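Extracellular invertase (Aspergillus kawachii, PDB 5XH8) probably cleaves the fructosyl bond of sucrose as a family 32 beta-fructofuranosidase and, with high transfructosylation activity, transfers fructose to build fructooligosaccharides such as 1-kestose. Local coordinates at residues T487-Q492 with I498-S503. Sequence-based numbering, arbitrary orientation.
Sequences TTVYYQ and IIVDRS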
# COMPACT_ATOMS: atom_id res chain seq x y z
N THR A 487 25.77 31.73 32.45
CA THR A 487 25.22 31.79 31.10
C THR A 487 24.91 33.23 30.76
O THR A 487 24.33 33.93 31.59
CB THR A 487 23.92 30.96 31.04
OG1 THR A 487 24.23 29.60 31.37
CG2 THR A 487 23.31 31.04 29.66
N THR A 488 25.26 33.66 29.56
CA THR A 488 25.03 35.05 29.16
C THR A 488 24.14 35.12 27.95
O THR A 488 24.37 34.43 26.95
CB THR A 488 26.36 35.79 28.91
OG1 THR A 488 27.21 35.57 30.03
CG2 THR A 488 26.14 37.27 28.80
N VAL A 489 23.09 35.93 28.07
CA VAL A 489 22.11 36.14 27.02
C VAL A 489 22.17 37.62 26.69
O VAL A 489 21.92 38.44 27.57
CB VAL A 489 20.67 35.80 27.51
CG1 VAL A 489 19.64 36.13 26.44
CG2 VAL A 489 20.57 34.35 27.93
N TYR A 490 22.46 37.96 25.44
CA TYR A 490 22.62 39.38 25.10
C TYR A 490 22.19 39.75 23.69
O TYR A 490 22.16 38.89 22.81
CB TYR A 490 24.07 39.79 25.34
CG TYR A 490 25.11 39.07 24.50
CD1 TYR A 490 25.70 37.89 24.94
CD2 TYR A 490 25.53 39.59 23.29
CE1 TYR A 490 26.68 37.25 24.20
CE2 TYR A 490 26.50 38.95 22.53
CZ TYR A 490 27.07 37.79 23.00
OH TYR A 490 28.03 37.17 22.24
N TYR A 491 21.82 41.01 23.50
CA TYR A 491 21.61 41.58 22.16
C TYR A 491 22.91 42.16 21.64
O TYR A 491 23.69 42.75 22.38
CB TYR A 491 20.52 42.64 22.16
CG TYR A 491 20.11 43.02 20.76
CD1 TYR A 491 19.25 42.21 20.01
CD2 TYR A 491 20.61 44.18 20.15
CE1 TYR A 491 18.89 42.54 18.71
CE2 TYR A 491 20.26 44.52 18.84
CZ TYR A 491 19.39 43.70 18.13
OH TYR A 491 19.04 44.02 16.83
N GLN A 492 23.12 42.01 20.34
CA GLN A 492 24.32 42.39 19.64
C GLN A 492 23.87 43.13 18.37
O GLN A 492 23.18 42.55 17.52
CB GLN A 492 25.06 41.11 19.31
CG GLN A 492 26.34 41.24 18.55
CD GLN A 492 27.05 39.90 18.44
OE1 GLN A 492 26.81 39.12 17.53
NE2 GLN A 492 27.94 39.64 19.38
N ILE A 498 20.19 38.15 18.98
CA ILE A 498 20.21 37.69 20.36
C ILE A 498 21.10 36.45 20.40
O ILE A 498 20.92 35.53 19.59
CB ILE A 498 18.81 37.30 20.88
CG1 ILE A 498 17.81 38.46 20.73
CG2 ILE A 498 18.88 36.76 22.31
CD1 ILE A 498 17.71 39.39 21.91
N ILE A 499 22.01 36.42 21.37
CA ILE A 499 22.99 35.35 21.54
C ILE A 499 22.85 34.73 22.93
O ILE A 499 22.63 35.43 23.91
CB ILE A 499 24.44 35.88 21.40
CG1 ILE A 499 24.63 36.67 20.10
CG2 ILE A 499 25.47 34.74 21.52
CD1 ILE A 499 24.41 35.89 18.83
N VAL A 500 22.93 33.40 23.01
CA VAL A 500 23.08 32.71 24.27
C VAL A 500 24.49 32.13 24.25
O VAL A 500 24.80 31.21 23.47
CB VAL A 500 22.02 31.61 24.50
CG1 VAL A 500 22.14 31.04 25.90
CG2 VAL A 500 20.61 32.16 24.29
N ASP A 501 25.37 32.71 25.07
CA ASP A 501 26.72 32.16 25.28
C ASP A 501 26.66 31.06 26.36
O ASP A 501 26.36 31.33 27.53
CB ASP A 501 27.66 33.28 25.71
CG ASP A 501 29.10 32.81 25.92
OD1 ASP A 501 29.43 31.60 25.89
OD2 ASP A 501 29.91 33.73 26.15
N ARG A 502 26.99 29.84 25.95
CA ARG A 502 26.96 28.68 26.83
C ARG A 502 28.35 28.10 27.14
O ARG A 502 28.46 27.04 27.78
CB ARG A 502 26.03 27.59 26.22
CG ARG A 502 24.57 28.00 26.20
CD ARG A 502 23.64 26.85 25.83
NE ARG A 502 24.02 26.28 24.54
CZ ARG A 502 23.69 25.07 24.08
NH1 ARG A 502 22.91 24.25 24.78
NH2 ARG A 502 24.14 24.69 22.89
N SER A 503 29.41 28.80 26.73
CA SER A 503 30.76 28.31 26.98
C SER A 503 31.05 28.01 28.46
O SER A 503 31.77 27.08 28.74
CB SER A 503 31.81 29.29 26.44
OG SER A 503 31.66 30.56 27.05
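Tyr-490 lays the face of its ring over Ile-499, its hydrogen-bonded neighbour on the other arm of an antiparallel beta hairpin, and the pair illustrates how an aromatic side chain can cover an aliphatic one across two strands. The CB of Ile-499 stands 3.8 Å from the centroid of the Tyr-490 ring, 19° off the normal, a CH-pi contact set toward the phenol end; CG2 of Ile-499 reaches OH of Tyr-490 at 3.6 Å. The tyrosine can do this because its CG sits between its own backbone N and carbonyl carbon (chi1 62°), which leans the ring across the strand boundary. CB of Asp-501 lies near the ring's edge.

The backbones are joined by two reciprocal pairs of hydrogen bonds. Tyr-490 N gives to Ile-499 O at 3.0 Å and Ile-499 N returns to Tyr-490 O at 2.9 Å. The second pair is uneven: Asp-501 N to Thr-488 O is short at 2.7 Å, whereas Thr-488 N to Asp-501 O is 3.3 Å yet nearly straight at 170°. OD1 of Asp-501 also accepts from the backbone N of Ser-503, closing an Asx turn, and takes a second bond from OG of the same serine.

The other face carries Val-489, Val-500, Tyr-491 and Ile-498. CD1 of Ile-498 lies at the edge of the Tyr-491 ring, in its plane, 3.7 Å from CD1 of Tyr-491, while the phenol OH bonds to Leu-524 O.

This face packs on strands 550-555 and 559-564 of the opposing sheet, with Leu-551 touching both valines, as in the C-terminal beta-sandwich of family 32 enzymes. Within its own sheet the hairpin is flanked by strand 474-481 beside 487-492 and by strand 520-523 beside 497-501.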